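Local coordinates for hypothetical protein AF2331 (Archaeoglobus fulgidus, PDB 2FDO) that is of unknown function but forms an unusual interdigitated dimer with a new type of alpha + beta fold, at residues Glu11-Phe16 with Tyr75-Val80; Lys39-Met44 with Lys48-Ala53; Asp60-Asp65 with Asp70-Tyr75. All blocks are in the same frame, centred on the assembly; numbering follows the deposited sequence.

Interaction 1: residues Glu11-Phe16 with Tyr75-Val80; sequences ESFLKF and YAIVFV
Phe13 and Phe16 of helix 10-20 reach across to Ile77 and Tyr75 of strand 74-81, with the backbones well apart: the CA atoms of Phe13 and Ile77 are 10.0 Å from each other. Side chains alone bridge this gap, and no hydrogen bond crosses it. Phe16 and Tyr75 form a T-shaped (edge-to-face) stack. Phe16 brings its ring edge against one face of the Tyr75 ring, with centroids 5.2 Å apart and planes at 84°. The touching atom is Phe16 CZ, which lies 3.6 Å from Tyr75 CE2, off the ring centre and toward its rim. Phe16 holds CG anti to its backbone N (chi1 170°), which sends the ring out from the helix toward the strand. One helical turn earlier, Phe13 makes a looser apolar contact. Its CZ meets Ile77 CD1 at 4.1 Å, and the two side chains cross at about a right angle. Within the chain, Phe8 and His20 also meet the Phe16 ring. Phe13 packs on Val27 of the second subunit, and residues 75-80 pair with an antiparallel strand of that subunit. The contact is thus a helix packed on a beta sheet that both chains build, consistent with the interdigitated dimer of this alpha + beta fold.

Interaction 2: residues Lys39-Met44 with Lys48-Ala53; sequences KLSESM and KEYCFA
Lys39 and Ser41 pair with Tyr50 and Lys48 through four backbone hydrogen bonds, two in each antiparallel hydrogen-bonded pair. Tyr50 N to Lys39 O, at 2.9 Å, is the straightest, with 168° at the hydrogen. Lys39 N returns a bond to Tyr50 O. Ser41 N binds Lys48 O, and Lys48 N binds Ser41 O. Between these pairs lies the non-hydrogen-bonded pair Leu40 and Glu49. Here CA-H...O contacts add to the ladder, with Leu40 CA 3.0 Å from Lys48 O. Tyr50 to Ala53 also pair antiparallel with a strand of the second subunit, so the sheet runs on across the interface.

The aromatic contact is made by Lys39. Its extended chain runs across one face of the Phe52 ring. Lys39 CB lies 3.5 Å from Phe52 CE1. CE stands over the centre, 4.0 Å from the centroid, in a CH-pi contact. NZ follows at 4.4 Å from the centroid, a cation-pi contact 13° off the ring normal. His2 also meets the rings of Phe52 and Tyr50.

A further apolar touch joins Leu40 CD2 to Glu49 CB at 3.7 Å, on the other face of the hairpin from Lys39. Near the turn, Ser43 OG lies against Lys48 CE but hydrogen-bonds to Gly46 O and Val45 N.

Four backbone bonds set the register, and the Lys39 chain over Phe52 adds side-chain packing. The lysine shields one Phe52 face with methylenes, and its charge probably adds some electrostatic attraction to the ring.

Interaction 3: residues Asp60-Asp65 with Asp70-Tyr75; sequences DIFDAD and DEMMKY
A Met-aromatic contact between Phe62 and Met72 closes the connection that leads from strand 48-58 through helix 66-71 to strand 74-81. Met72 is a selenomethionine, so the atom beside the ring is selenium. Its SE lies 3.8 Å from Phe62 CE2. The approach is oblique: SE is 4.7 Å from the Phe62 ring centroid and 51° off the ring normal. The two side chains lie alongside, pointing opposite ways. The Met72 chain is extended beyond CG (chi3 -163°), and this carries the terminal methyl on past the ring toward Ala64. There CE meets Ala64 CB at 3.8 Å. The same CE is 4.0 Å from Phe62 CD2, so the methyl touches both residues. Ile61 CG1 lies over one face of the Phe62 ring.

The segments flank a short helix. Asp65 occupies the N-cap of helix 66-71, and its side chain caps a backbone N just beyond the segment. At the other end, the backbone leaves the helix at Met72. The loop before the helix and the exit behind it meet through apolar side chains, and no hydrogen bond joins the two segments. Ile69 of the helix packs on both Phe62 and Ala64.

Polar contacts hold the exit itself. Lys74 NZ donates to Met72 O at 2.8 Å, with the nitrogen tilted 20° from the carbonyl plane. It also donates to Ile69 O, so the NZ group is bonded to two carbonyls near the end of the helix. These bonds tie the start of strand 74-81 back to the helix. In the second subunit, Phe36 makes a cation-pi contact with Lys74, Val80 packs on Phe62, and Ser86 OG hydrogen-bonds to Asp60 O.

In the fold
Interaction 1 is the most buried of the three, and its centre lies about 9 Å from the centre of the chain. Interactions 2 and 3 are partly buried, and their centres lie about 15 and 16 Å from the same point. Interactions 1 and 3 share Tyr75 and strand 74-81: one packs a helix on the strand, the other closes the connection leading into it. Interaction 2 holds the hairpin of strands 25-41 and 48-58, on the opposite side of the chain's centre from interaction 1. Aromatic and aliphatic packing carries interaction 1, backbone bonds plus a lysine over an aromatic ring carry interaction 2, and a selenium-aromatic and methyl contact carries interaction 3. All three touch the second subunit.

Interaction 1: residues Glu11-Phe16 with Tyr75-Val80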
loop_
_atom_site.group_PDB
_atom_site.type_symbol
_atom_site.label_atom_id
_atom_site.label_comp_id
_atom_site.label_asym_id
_atom_site.label_seq_id
_atom_site.Cartn_x
_atom_site.Cartn_y
_atom_site.Cartn_z
ATOM N N GLU A 11 13.749 -1.503 11.215
ATOM C CA GLU A 11 13.548 -0.638 12.381
ATOM C C GLU A 11 12.969 0.750 12.072
ATOM O O GLU A 11 12.111 1.238 12.803
ATOM C CB GLU A 11 14.811 -0.513 13.256
ATOM C CG GLU A 11 14.906 -1.704 14.216
ATOM C CD GLU A 11 15.898 -1.504 15.385
ATOM O OE1 GLU A 11 16.650 -0.468 15.340
ATOM O OE2 GLU A 11 15.910 -2.374 16.333
ATOM N N SER A 12 13.422 1.386 10.993
ATOM C CA SER A 12 12.882 2.699 10.663
ATOM C C SER A 12 11.489 2.539 10.123
ATOM O O SER A 12 10.680 3.450 10.248
ATOM C CB SER A 12 13.738 3.465 9.653
ATOM O OG SER A 12 15.077 3.529 10.077
ATOM N N PHE A 13 11.202 1.398 9.519
ATOM C CA PHE A 13 9.834 1.153 9.072
ATOM C C PHE A 13 8.877 0.989 10.265
ATOM O O PHE A 13 7.763 1.534 10.268
ATOM C CB PHE A 13 9.751 -0.048 8.176
ATOM C CG PHE A 13 8.349 -0.385 7.767
ATOM C CD1 PHE A 13 7.552 0.562 7.127
ATOM C CD2 PHE A 13 7.830 -1.653 8.003
ATOM C CE1 PHE A 13 6.253 0.258 6.725
ATOM C CE2 PHE A 13 6.532 -1.953 7.587
ATOM C CZ PHE A 13 5.736 -0.991 6.953
ATOM N N LEU A 14 9.333 0.273 11.304
ATOM C CA LEU A 14 8.562 0.206 12.596
ATOM C C LEU A 14 8.355 1.565 13.228
ATOM O O LEU A 14 7.262 1.878 13.645
ATOM C CB LEU A 14 9.184 -0.787 13.584
ATOM C CG LEU A 14 9.066 -2.212 12.964
ATOM C CD1 LEU A 14 9.965 -3.282 13.644
ATOM C CD2 LEU A 14 7.626 -2.687 12.835
ATOM N N LYS A 15 9.381 2.396 13.206
ATOM C CA LYS A 15 9.252 3.731 13.749
ATOM C C LYS A 15 8.263 4.550 12.968
ATOM O O LYS A 15 7.430 5.163 13.543
ATOM C CB LYS A 15 10.596 4.468 13.819
ATOM C CG LYS A 15 11.513 3.924 14.855
ATOM C CD LYS A 15 12.916 4.196 14.458
ATOM C CE LYS A 15 13.863 3.759 15.540
ATOM N NZ LYS A 15 15.270 4.100 15.150
ATOM N N PHE A 16 8.360 4.523 11.645
ATOM C CA PHE A 16 7.450 5.210 10.746
ATOM C C PHE A 16 6.003 4.882 11.014
ATOM O O PHE A 16 5.162 5.791 11.071
ATOM C CB PHE A 16 7.753 4.811 9.316
ATOM C CG PHE A 16 6.709 5.276 8.335
ATOM C CD1 PHE A 16 6.654 6.608 7.944
ATOM C CD2 PHE A 16 5.776 4.383 7.827
ATOM C CE1 PHE A 16 5.680 7.049 7.053
ATOM C CE2 PHE A 16 4.791 4.804 6.939
ATOM C CZ PHE A 16 4.752 6.157 6.560
ATOM N N TYR A 75 -0.952 3.960 2.214
ATOM C CA TYR A 75 0.384 3.713 1.702
ATOM C C TYR A 75 0.371 2.393 0.991
ATOM O O TYR A 75 -0.353 1.461 1.401
ATOM C CB TYR A 75 1.444 3.586 2.823
ATOM C CG TYR A 75 1.501 4.780 3.676
ATOM C CD1 TYR A 75 0.707 4.861 4.826
ATOM C CD2 TYR A 75 2.303 5.884 3.312
ATOM C CE1 TYR A 75 0.685 6.026 5.602
ATOM C CE2 TYR A 75 2.326 7.041 4.089
ATOM C CZ TYR A 75 1.505 7.106 5.245
ATOM O OH TYR A 75 1.492 8.243 6.039
ATOM N N ALA A 76 1.197 2.309 -0.043
ATOM C CA ALA A 76 1.716 1.025 -0.514
ATOM C C ALA A 76 3.083 0.716 0.090
ATOM O O ALA A 76 4.008 1.588 0.218
ATOM C CB ALA A 76 1.833 1.000 -2.040
ATOM N N ILE A 77 3.245 -0.563 0.352
ATOM C CA ILE A 77 4.460 -1.080 0.883
ATOM C C ILE A 77 4.845 -2.310 0.136
ATOM O O ILE A 77 3.997 -3.171 -0.207
ATOM C CB ILE A 77 4.337 -1.385 2.437
ATOM C CG1 ILE A 77 3.439 -2.600 2.712
ATOM C CG2 ILE A 77 3.887 -0.089 3.204
ATOM C CD1 ILE A 77 3.366 -2.945 4.272
ATOM N N VAL A 78 6.148 -2.391 -0.089
ATOM C CA VAL A 78 6.810 -3.436 -0.869
ATOM C C VAL A 78 8.014 -3.874 -0.034
ATOM O O VAL A 78 8.763 -3.055 0.472
ATOM C CB VAL A 78 7.319 -2.888 -2.242
ATOM C CG1 VAL A 78 7.934 -4.017 -3.142
ATOM C CG2 VAL A 78 6.229 -2.051 -2.963
ATOM N N PHE A 79 8.138 -5.178 0.128
ATOM C CA PHE A 79 9.211 -5.823 0.808
ATOM C C PHE A 79 10.233 -6.247 -0.214
ATOM O O PHE A 79 9.945 -7.052 -1.072
ATOM C CB PHE A 79 8.687 -7.009 1.600
ATOM C CG PHE A 79 7.804 -6.596 2.736
ATOM C CD1 PHE A 79 6.434 -6.569 2.596
ATOM C CD2 PHE A 79 8.350 -6.171 3.923
ATOM C CE1 PHE A 79 5.612 -6.163 3.619
ATOM C CE2 PHE A 79 7.541 -5.764 4.939
ATOM C CZ PHE A 79 6.151 -5.760 4.776
ATOM N N VAL A 80 11.419 -5.653 -0.117
ATOM C CA VAL A 80 12.445 -5.760 -1.137
ATOM C C VAL A 80 13.702 -6.266 -0.457
ATOM O O VAL A 80 14.257 -5.576 0.418
ATOM C CB VAL A 80 12.774 -4.357 -1.715
ATOM C CG1 VAL A 80 13.753 -4.472 -2.868
ATOM C CG2 VAL A 80 11.488 -3.641 -2.170
#

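Interaction 2: residues Lys39-Met44 with Lys48-Ala53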
loop_
_atom_site.group_PDB
_atom_site.type_symbol
_atom_site.label_atom_id
_atom_site.label_comp_id
_atom_site.label_asym_id
_atom_site.label_seq_id
_atom_site.Cartn_x
_atom_site.Cartn_y
_atom_site.Cartn_z
ATOM N N LYS A 39 5.769 3.210 -16.075
ATOM C CA LYS A 39 5.538 4.262 -17.059
ATOM C C LYS A 39 6.647 5.253 -16.906
ATOM O O LYS A 39 7.247 5.369 -15.808
ATOM C CB LYS A 39 4.234 5.003 -16.790
ATOM C CG LYS A 39 3.014 4.154 -16.766
ATOM C CD LYS A 39 1.838 5.028 -16.488
ATOM C CE LYS A 39 0.706 4.265 -15.939
ATOM N NZ LYS A 39 -0.328 5.289 -15.636
ATOM N N LEU A 40 6.877 5.988 -17.979
ATOM C CA LEU A 40 7.873 7.020 -18.004
ATOM C C LEU A 40 7.207 8.381 -17.915
ATOM O O LEU A 40 6.049 8.503 -18.313
ATOM C CB LEU A 40 8.624 6.915 -19.338
ATOM C CG LEU A 40 9.289 5.580 -19.649
ATOM C CD1 LEU A 40 9.564 5.530 -21.117
ATOM C CD2 LEU A 40 10.583 5.404 -18.838
ATOM N N SER A 41 7.929 9.392 -17.418
ATOM C CA SER A 41 7.493 10.799 -17.463
ATOM C C SER A 41 8.684 11.750 -17.551
ATOM O O SER A 41 9.678 11.553 -16.895
ATOM C CB SER A 41 6.576 11.200 -16.276
ATOM O OG SER A 41 6.760 10.424 -15.100
ATOM N N GLU A 42 8.589 12.767 -18.402
ATOM C CA GLU A 42 9.604 13.799 -18.467
ATOM C C GLU A 42 9.552 14.639 -17.195
ATOM O O GLU A 42 8.485 14.781 -16.565
ATOM C CB GLU A 42 9.402 14.681 -19.693
ATOM N N SER A 43 10.714 15.152 -16.804
ATOM C CA SER A 43 10.840 16.036 -15.643
ATOM C C SER A 43 11.771 17.184 -16.046
ATOM O O SER A 43 12.186 17.236 -17.203
ATOM C CB SER A 43 11.333 15.249 -14.421
ATOM O OG SER A 43 12.728 14.993 -14.433
HETATM N N MSE A 44 12.104 18.118 -15.151
HETATM C CA MSE A 44 13.013 19.201 -15.582
HETATM C C MSE A 44 14.457 18.683 -15.573
HETATM O O MSE A 44 15.409 19.436 -15.787
HETATM C CB MSE A 44 12.854 20.486 -14.750
ATOM N N LYS A 48 12.109 9.837 -16.545
ATOM C CA LYS A 48 12.196 8.881 -15.428
ATOM C C LYS A 48 11.133 7.773 -15.529
ATOM O O LYS A 48 10.155 7.874 -16.288
ATOM C CB LYS A 48 12.066 9.563 -14.056
ATOM C CG LYS A 48 12.878 10.821 -13.819
ATOM C CD LYS A 48 12.520 11.357 -12.402
ATOM C CE LYS A 48 13.255 12.639 -12.048
ATOM N NZ LYS A 48 14.504 12.270 -11.314
ATOM N N GLU A 49 11.336 6.722 -14.748
ATOM C CA GLU A 49 10.416 5.604 -14.723
ATOM C C GLU A 49 9.854 5.307 -13.299
ATOM O O GLU A 49 10.586 5.354 -12.305
ATOM C CB GLU A 49 11.153 4.420 -15.280
ATOM C CG GLU A 49 10.319 3.263 -15.729
ATOM C CD GLU A 49 11.236 2.121 -16.125
ATOM O OE1 GLU A 49 12.352 2.075 -15.543
ATOM O OE2 GLU A 49 10.869 1.288 -16.991
ATOM N N TYR A 50 8.547 5.034 -13.236
ATOM C CA TYR A 50 7.848 4.736 -12.013
ATOM C C TYR A 50 7.100 3.421 -12.157
ATOM O O TYR A 50 6.690 3.045 -13.266
ATOM C CB TYR A 50 6.930 5.902 -11.603
ATOM C CG TYR A 50 7.712 7.145 -11.250
ATOM C CD1 TYR A 50 8.025 8.087 -12.231
ATOM C CD2 TYR A 50 8.186 7.366 -9.940
ATOM C CE1 TYR A 50 8.758 9.224 -11.934
ATOM C CE2 TYR A 50 8.941 8.491 -9.622
ATOM C CZ TYR A 50 9.226 9.414 -10.624
ATOM O OH TYR A 50 9.954 10.560 -10.354
ATOM N N CYS A 51 6.959 2.697 -11.044
ATOM C CA CYS A 51 6.084 1.546 -11.010
ATOM C C CYS A 51 4.767 1.981 -10.442
ATOM O O CYS A 51 4.711 2.825 -9.550
ATOM C CB CYS A 51 6.601 0.444 -10.111
ATOM S SG CYS A 51 8.343 0.039 -10.234
ATOM N N PHE A 52 3.713 1.356 -10.947
ATOM C CA PHE A 52 2.376 1.697 -10.568
ATOM C C PHE A 52 1.727 0.429 -10.095
ATOM O O PHE A 52 1.693 -0.581 -10.800
ATOM C CB PHE A 52 1.668 2.309 -11.778
ATOM C CG PHE A 52 2.244 3.659 -12.187
ATOM C CD1 PHE A 52 3.435 3.747 -12.945
ATOM C CD2 PHE A 52 1.625 4.853 -11.783
ATOM C CE1 PHE A 52 3.976 5.014 -13.307
ATOM C CE2 PHE A 52 2.190 6.140 -12.136
ATOM C CZ PHE A 52 3.368 6.190 -12.917
ATOM N N ALA A 53 1.241 0.457 -8.867
ATOM C CA ALA A 53 0.637 -0.738 -8.304
ATOM C C ALA A 53 -0.730 -0.318 -7.778
ATOM O O ALA A 53 -0.846 0.669 -7.040
ATOM C CB ALA A 53 1.477 -1.283 -7.220
#

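Interaction 3: residues Asp60-Asp65 with Asp70-Tyr75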
loop_
_atom_site.group_PDB
_atom_site.type_symbol
_atom_site.label_atom_id
_atom_site.label_comp_id
_atom_site.label_asym_id
_atom_site.label_seq_id
_atom_site.Cartn_x
_atom_site.Cartn_y
_atom_site.Cartn_z
ATOM N N ASP A 60 -17.531 -1.893 1.548
ATOM C CA ASP A 60 -18.609 -2.244 2.528
ATOM C C ASP A 60 -18.113 -2.216 3.989
ATOM O O ASP A 60 -18.922 -2.348 4.932
ATOM C CB ASP A 60 -19.146 -3.647 2.246
ATOM C CG ASP A 60 -18.083 -4.735 2.527
ATOM N N ILE A 61 -16.790 -2.085 4.173
ATOM C CA ILE A 61 -16.199 -2.045 5.508
ATOM C C ILE A 61 -16.157 -0.618 6.037
ATOM O O ILE A 61 -16.022 -0.394 7.233
ATOM C CB ILE A 61 -14.842 -2.762 5.579
ATOM C CG1 ILE A 61 -13.754 -2.061 4.776
ATOM C CG2 ILE A 61 -14.986 -4.209 5.123
ATOM C CD1 ILE A 61 -12.590 -2.969 4.449
ATOM N N PHE A 62 -16.333 0.333 5.130
ATOM C CA PHE A 62 -16.432 1.720 5.509
ATOM C C PHE A 62 -17.861 2.174 5.634
ATOM O O PHE A 62 -18.654 1.921 4.765
ATOM C CB PHE A 62 -15.778 2.580 4.443
ATOM C CG PHE A 62 -14.354 2.296 4.269
ATOM C CD1 PHE A 62 -13.910 1.592 3.144
ATOM C CD2 PHE A 62 -13.439 2.701 5.237
ATOM C CE1 PHE A 62 -12.547 1.306 2.974
ATOM C CE2 PHE A 62 -12.080 2.429 5.078
ATOM C CZ PHE A 62 -11.628 1.723 3.957
ATOM N N ASP A 63 -18.188 2.832 6.734
ATOM C CA ASP A 63 -19.331 3.732 6.761
ATOM C C ASP A 63 -18.717 5.102 6.455
ATOM O O ASP A 63 -18.427 5.896 7.355
ATOM C CB ASP A 63 -20.030 3.706 8.127
ATOM N N ALA A 64 -18.458 5.334 5.176
ATOM C CA ALA A 64 -17.719 6.508 4.711
ATOM C C ALA A 64 -17.933 6.651 3.205
ATOM O O ALA A 64 -17.971 5.643 2.478
ATOM C CB ALA A 64 -16.224 6.347 5.005
ATOM N N ASP A 65 -18.079 7.889 2.726
ATOM C CA ASP A 65 -18.116 8.102 1.271
ATOM C C ASP A 65 -16.714 8.180 0.624
ATOM O O ASP A 65 -15.671 8.114 1.316
ATOM C CB ASP A 65 -19.034 9.280 0.869
ATOM C CG ASP A 65 -18.453 10.654 1.238
ATOM O OD1 ASP A 65 -17.233 10.754 1.514
ATOM O OD2 ASP A 65 -19.232 11.641 1.216
ATOM N N ASP A 70 -10.782 8.726 0.299
ATOM C CA ASP A 70 -9.662 9.388 -0.397
ATOM C C ASP A 70 -8.795 10.142 0.582
ATOM O O ASP A 70 -7.586 10.133 0.476
ATOM C CB ASP A 70 -10.156 10.359 -1.472
ATOM C CG ASP A 70 -9.197 10.486 -2.660
ATOM O OD1 ASP A 70 -8.030 10.036 -2.618
ATOM O OD2 ASP A 70 -9.633 11.043 -3.681
ATOM N N GLU A 71 -9.439 10.741 1.560
ATOM C CA GLU A 71 -8.788 11.619 2.518
ATOM C C GLU A 71 -7.984 10.854 3.555
ATOM O O GLU A 71 -7.031 11.384 4.137
ATOM C CB GLU A 71 -9.840 12.460 3.228
ATOM C CG GLU A 71 -9.443 13.910 3.331
ATOM C CD GLU A 71 -9.348 14.573 1.951
ATOM O OE1 GLU A 71 -8.472 14.155 1.138
ATOM O OE2 GLU A 71 -10.161 15.504 1.684
HETATM N N MSE A 72 -8.391 9.606 3.784
HETATM C CA MSE A 72 -7.710 8.722 4.699
HETATM C C MSE A 72 -6.264 8.439 4.323
HETATM O O MSE A 72 -5.925 8.286 3.175
HETATM C CB MSE A 72 -8.471 7.429 4.811
HETATM C CG MSE A 72 -9.721 7.584 5.596
HETATM SE SE MSE A 72 -10.712 5.905 5.491
HETATM C CE MSE A 72 -12.579 6.545 6.095
HETATM N N MSE A 73 -5.426 8.419 5.337
HETATM C CA MSE A 73 -4.011 8.087 5.248
HETATM C C MSE A 73 -3.810 6.639 4.753
HETATM O O MSE A 73 -4.248 5.664 5.412
HETATM C CB MSE A 73 -3.463 8.256 6.656
HETATM C CG MSE A 73 -1.994 8.154 6.850
HETATM SE SE MSE A 73 -1.457 9.516 8.286
HETATM C CE MSE A 73 -1.933 11.239 7.047
ATOM N N LYS A 74 -3.131 6.509 3.614
ATOM C CA LYS A 74 -2.867 5.223 3.005
ATOM C C LYS A 74 -1.520 5.173 2.328
ATOM O O LYS A 74 -1.045 6.206 1.876
ATOM C CB LYS A 74 -3.964 4.883 1.951
ATOM C CG LYS A 74 -4.285 5.977 0.916
ATOM C CD LYS A 74 -5.463 5.588 -0.000
ATOM C CE LYS A 74 -6.810 5.858 0.704
ATOM N NZ LYS A 74 -7.139 7.339 0.835
ATOM N N TYR A 75 -0.952 3.960 2.214
ATOM C CA TYR A 75 0.384 3.713 1.702
ATOM C C TYR A 75 0.371 2.393 0.991
ATOM O O TYR A 75 -0.353 1.461 1.401
ATOM C CB TYR A 75 1.444 3.586 2.823
ATOM C CG TYR A 75 1.501 4.780 3.676
ATOM C CD1 TYR A 75 0.707 4.861 4.826
ATOM C CD2 TYR A 75 2.303 5.884 3.312
ATOM C CE1 TYR A 75 0.685 6.026 5.602
ATOM C CE2 TYR A 75 2.326 7.041 4.089
ATOM C CZ TYR A 75 1.505 7.106 5.245
ATOM O OH TYR A 75 1.492 8.243 6.039
#